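Local structure of ricin B-like lectin (Macrolepiota procera, 4IZX) at residues V4-I12 and Q42-W53. The protein binds lactose as a ricin B-like lectin, probably serving to recognise glycans. Numbering follows the deposited sequence. Where two conformers were deposited one is given.
Sequences VSSGQTYKI and QQWTFNWTGKAW
An antiparallel strand pairing of the beta-trefoil, with T9 opposite T45 and Y10 opposite W44, joins the first strand of the chain, 9-12 in this segment, to strand 44-48. Y10 and W44 form the hydrogen-bonded pair: Y10 N donates to W44 O and W44 N to Y10 O, the second bond more bent. T9 and T45 form the neighbouring non-hydrogen-bonded pair and are linked instead by their hydroxyls, OG1 of T9 lying 2.8 Å from OG1 of T45. Both hydroxyls stand anti to their carbonyl carbons, which brings them together on one face of the sheet. The ladder then runs into the type II turn S5-Q8, where F46 is gripped through both backbone polar atoms: its N donates to Q8 O, and its O accepts from G7 N at 2.7 Å. Within the turn, S6 OG accepts a nearly straight bond (171°) from W48 N at 2.9 Å.

In this trefoil, strand 44-48 lies between strands 9-14 and 53-57, and the ring of F46 packs against V4, Y10 and I12, with I137 of strand 135-138 touching it as well. The edge of the Y10 ring, through CD2, points at a face of the F46 ring, the planes at 81° and Y10 CD2 3.6 Å from F46 CD1. The same tyrosine is tied back by its hydroxyl, which accepts from S5 N. V4 CG1 approaches F46 CD2 to 3.7 Å and W53 CH2 to 4.3 Å, V4 and W53 both lining the benzamidine pocket, while I12 CD1 reaches both F46 CZ, at the ring edge, and W44 CD1. The indole NE1 of W44 is hydrogen-bonded to I21 O, on strand 20-23. At the other end of the pairing, one water accepts from I12 N and donates to Q42 O. The Q42 side chain touches the bound galactose; its NE2 is hydrogen-bonded to D22 OD2 and its OE1 to H37 N, both residues of the galactose site.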
loop_
_atom_site.group_PDB
_atom_site.type_symbol
_atom_site.label_atom_id
_atom_site.label_comp_id
_atom_site.label_asym_id
_atom_site.label_seq_id
_atom_site.Cartn_x
_atom_site.Cartn_y
_atom_site.Cartn_z
ATOM N N VAL A 4 3.701 11.353 -9.109
ATOM C CA VAL A 4 2.629 11.011 -8.235
ATOM C C VAL A 4 2.207 12.345 -7.651
ATOM O O VAL A 4 3.020 13.077 -7.107
ATOM C CB VAL A 4 3.117 10.025 -7.174
ATOM C CG1 VAL A 4 2.101 9.871 -6.077
ATOM C CG2 VAL A 4 3.552 8.708 -7.806
ATOM N N SER A 5 0.919 12.632 -7.755
ATOM C CA SER A 5 0.356 13.950 -7.407
ATOM C C SER A 5 -0.828 13.805 -6.513
ATOM O O SER A 5 -1.724 13.001 -6.791
ATOM C CB SER A 5 -0.210 14.690 -8.627
ATOM O OG SER A 5 0.763 15.292 -9.418
ATOM N N SER A 6 -0.906 14.682 -5.539
ATOM C CA SER A 6 -2.071 14.803 -4.707
ATOM C C SER A 6 -3.307 15.041 -5.539
ATOM O O SER A 6 -3.277 15.868 -6.473
ATOM C CB SER A 6 -1.894 15.962 -3.722
ATOM O OG SER A 6 -2.933 15.995 -2.789
ATOM N N GLY A 7 -4.395 14.344 -5.220
ATOM C CA GLY A 7 -5.654 14.397 -5.928
ATOM C C GLY A 7 -5.825 13.346 -7.004
ATOM O O GLY A 7 -6.964 13.106 -7.433
ATOM N N GLN A 8 -4.736 12.711 -7.428
ATOM C CA GLN A 8 -4.788 11.695 -8.440
ATOM C C GLN A 8 -4.891 10.331 -7.821
ATOM O O GLN A 8 -4.621 10.144 -6.634
ATOM C CB GLN A 8 -3.587 11.792 -9.370
ATOM C CG GLN A 8 -3.475 13.148 -10.062
ATOM C CD GLN A 8 -4.686 13.516 -10.853
ATOM O OE1 GLN A 8 -5.447 14.431 -10.518
ATOM N NE2 GLN A 8 -4.856 12.834 -11.922
ATOM N N THR A 9 -5.339 9.388 -8.625
ATOM C CA THR A 9 -5.636 8.029 -8.219
ATOM C C THR A 9 -4.765 7.044 -8.945
ATOM O O THR A 9 -4.523 7.146 -10.147
ATOM C CB THR A 9 -7.136 7.764 -8.479
ATOM O OG1 THR A 9 -7.926 8.695 -7.697
ATOM C CG2 THR A 9 -7.556 6.362 -8.137
ATOM N N TYR A 10 -4.254 6.052 -8.215
ATOM C CA TYR A 10 -3.239 5.148 -8.703
ATOM C C TYR A 10 -3.523 3.709 -8.304
ATOM O O TYR A 10 -4.217 3.454 -7.300
ATOM C CB TYR A 10 -1.857 5.537 -8.149
ATOM C CG TYR A 10 -1.462 6.944 -8.524
ATOM C CD1 TYR A 10 -0.960 7.231 -9.793
ATOM C CD2 TYR A 10 -1.624 8.010 -7.671
ATOM C CE1 TYR A 10 -0.621 8.540 -10.165
ATOM C CE2 TYR A 10 -1.296 9.302 -8.022
ATOM C CZ TYR A 10 -0.825 9.561 -9.284
ATOM O OH TYR A 10 -0.486 10.861 -9.601
ATOM N N LYS A 11 -2.938 2.762 -9.041
ATOM C CA LYS A 11 -2.778 1.395 -8.600
ATOM C C LYS A 11 -1.359 1.230 -8.069
ATOM O O LYS A 11 -0.430 1.892 -8.517
ATOM C CB LYS A 11 -3.092 0.398 -9.700
ATOM C CG LYS A 11 -2.199 0.488 -10.923
ATOM C CD LYS A 11 -2.545 -0.623 -11.914
ATOM C CE LYS A 11 -2.004 -0.473 -13.308
ATOM N NZ LYS A 11 -0.578 -0.408 -13.402
ATOM N N ILE A 12 -1.208 0.321 -7.120
ATOM C CA ILE A 12 0.035 0.147 -6.386
ATOM C C ILE A 12 0.434 -1.326 -6.527
ATOM O O ILE A 12 -0.248 -2.216 -6.007
ATOM C CB ILE A 12 -0.083 0.560 -4.923
ATOM C CG1 ILE A 12 -0.618 1.982 -4.785
ATOM C CG2 ILE A 12 1.269 0.423 -4.271
ATOM C CD1 ILE A 12 -0.979 2.391 -3.411
ATOM N N GLN A 42 -9.102 -1.526 -6.116
ATOM C CA GLN A 42 -7.691 -1.655 -6.431
ATOM C C GLN A 42 -7.104 -0.288 -6.815
ATOM O O GLN A 42 -6.001 -0.228 -7.357
ATOM C CB GLN A 42 -7.502 -2.651 -7.529
ATOM C CG GLN A 42 -8.161 -3.987 -7.258
ATOM C CD GLN A 42 -7.841 -5.012 -8.312
ATOM O OE1 GLN A 42 -7.967 -4.745 -9.504
ATOM N NE2 GLN A 42 -7.451 -6.197 -7.893
ATOM N N GLN A 43 -7.834 0.800 -6.539
ATOM C CA GLN A 43 -7.460 2.141 -6.865
ATOM C C GLN A 43 -7.480 2.991 -5.619
ATOM O O GLN A 43 -8.405 2.906 -4.811
ATOM C CB GLN A 43 -8.388 2.697 -7.959
ATOM C CG GLN A 43 -8.332 1.889 -9.242
ATOM C CD GLN A 43 -9.217 2.396 -10.348
ATOM O OE1 GLN A 43 -9.810 1.607 -11.125
ATOM N NE2 GLN A 43 -9.266 3.685 -10.489
ATOM N N TRP A 44 -6.499 3.882 -5.499
ATOM C CA TRP A 44 -6.218 4.633 -4.282
ATOM C C TRP A 44 -5.971 6.079 -4.643
ATOM O O TRP A 44 -5.074 6.389 -5.441
ATOM C CB TRP A 44 -4.995 4.026 -3.569
ATOM C CG TRP A 44 -5.243 2.599 -3.187
ATOM C CD1 TRP A 44 -4.898 1.499 -3.913
ATOM C CD2 TRP A 44 -5.964 2.129 -2.032
ATOM N NE1 TRP A 44 -5.366 0.371 -3.297
ATOM C CE2 TRP A 44 -6.026 0.723 -2.141
ATOM C CE3 TRP A 44 -6.593 2.746 -0.957
ATOM C CZ2 TRP A 44 -6.676 -0.060 -1.193
ATOM C CZ3 TRP A 44 -7.217 1.968 -0.006
ATOM C CH2 TRP A 44 -7.270 0.590 -0.138
ATOM N N THR A 45 -6.794 6.970 -4.095
ATOM C CA THR A 45 -6.712 8.390 -4.352
ATOM C C THR A 45 -5.783 8.992 -3.313
ATOM O O THR A 45 -5.989 8.896 -2.104
ATOM C CB THR A 45 -8.099 9.058 -4.328
ATOM O OG1 THR A 45 -9.011 8.381 -5.160
ATOM C CG2 THR A 45 -8.002 10.520 -4.594
ATOM N N PHE A 46 -4.662 9.547 -3.798
ATOM C CA PHE A 46 -3.643 10.090 -2.956
ATOM C C PHE A 46 -3.982 11.530 -2.581
ATOM O O PHE A 46 -4.415 12.312 -3.427
ATOM C CB PHE A 46 -2.294 10.072 -3.681
ATOM C CG PHE A 46 -1.601 8.740 -3.737
ATOM C CD1 PHE A 46 -2.255 7.566 -4.108
ATOM C CD2 PHE A 46 -0.253 8.665 -3.447
ATOM C CE1 PHE A 46 -1.585 6.349 -4.158
ATOM C CE2 PHE A 46 0.422 7.455 -3.532
ATOM C CZ PHE A 46 -0.260 6.285 -3.854
ATOM N N ASN A 47 -3.663 11.909 -1.348
ATOM C CA ASN A 47 -3.751 13.284 -0.878
ATOM C C ASN A 47 -2.473 13.611 -0.119
ATOM O O ASN A 47 -2.082 12.860 0.783
ATOM C CB ASN A 47 -4.966 13.535 0.030
ATOM C CG ASN A 47 -5.122 14.988 0.421
ATOM O OD1 ASN A 47 -5.058 15.856 -0.432
ATOM N ND2 ASN A 47 -5.329 15.251 1.704
ATOM N N TRP A 48 -1.856 14.736 -0.453
ATOM C CA TRP A 48 -0.778 15.279 0.335
ATOM C C TRP A 48 -1.371 16.252 1.336
ATOM O O TRP A 48 -1.997 17.234 0.953
ATOM C CB TRP A 48 0.277 15.954 -0.561
ATOM C CG TRP A 48 1.350 16.660 0.203
ATOM C CD1 TRP A 48 1.447 17.998 0.350
ATOM C CD2 TRP A 48 2.525 16.098 0.838
ATOM N NE1 TRP A 48 2.593 18.329 1.044
ATOM C CE2 TRP A 48 3.272 17.179 1.348
ATOM C CE3 TRP A 48 3.025 14.789 1.011
ATOM C CZ2 TRP A 48 4.449 17.001 2.029
ATOM C CZ3 TRP A 48 4.187 14.625 1.682
ATOM C CH2 TRP A 48 4.910 15.725 2.179
ATOM N N THR A 49 -1.182 15.968 2.618
ATOM C CA THR A 49 -1.810 16.723 3.684
ATOM C C THR A 49 -1.069 18.012 4.002
ATOM O O THR A 49 -1.514 18.814 4.799
ATOM C CB THR A 49 -1.848 15.907 4.967
ATOM O OG1 THR A 49 -0.504 15.694 5.388
ATOM C CG2 THR A 49 -2.559 14.567 4.787
ATOM N N GLY A 50 0.079 18.199 3.375
ATOM C CA GLY A 50 1.021 19.233 3.717
ATOM C C GLY A 50 2.240 18.643 4.370
ATOM O O GLY A 50 3.304 19.281 4.365
ATOM N N LYS A 51 2.133 17.427 4.922
ATOM C CA LYS A 51 3.275 16.799 5.570
ATOM C C LYS A 51 3.427 15.284 5.305
ATOM O O LYS A 51 4.439 14.703 5.640
ATOM C CB LYS A 51 3.279 17.035 7.083
ATOM C CG LYS A 51 2.088 16.525 7.792
ATOM C CD LYS A 51 2.050 17.043 9.227
ATOM C CE LYS A 51 1.097 16.317 10.152
ATOM N NZ LYS A 51 -0.283 16.240 9.629
ATOM N N ALA A 52 2.434 14.651 4.724
ATOM C CA ALA A 52 2.438 13.217 4.505
ATOM C C ALA A 52 1.323 12.899 3.518
ATOM O O ALA A 52 0.622 13.794 3.067
ATOM C CB ALA A 52 2.233 12.461 5.819
ATOM N N TRP A 53 1.168 11.612 3.215
ATOM C CA TRP A 53 0.212 11.142 2.223
ATOM C C TRP A 53 -0.884 10.337 2.875
ATOM O O TRP A 53 -0.628 9.488 3.752
ATOM C CB TRP A 53 0.888 10.251 1.190
ATOM C CG TRP A 53 1.927 10.919 0.385
ATOM C CD1 TRP A 53 3.273 10.981 0.650
ATOM C CD2 TRP A 53 1.744 11.634 -0.851
ATOM N NE1 TRP A 53 3.927 11.682 -0.339
ATOM C CE2 TRP A 53 3.013 12.082 -1.271
ATOM C CE3 TRP A 53 0.631 11.933 -1.636
ATOM C CZ2 TRP A 53 3.194 12.752 -2.446
ATOM C CZ3 TRP A 53 0.818 12.629 -2.808
ATOM C CH2 TRP A 53 2.080 13.020 -3.185
HETATM O O HOH W 1 -3.627 -0.922 -6.177
#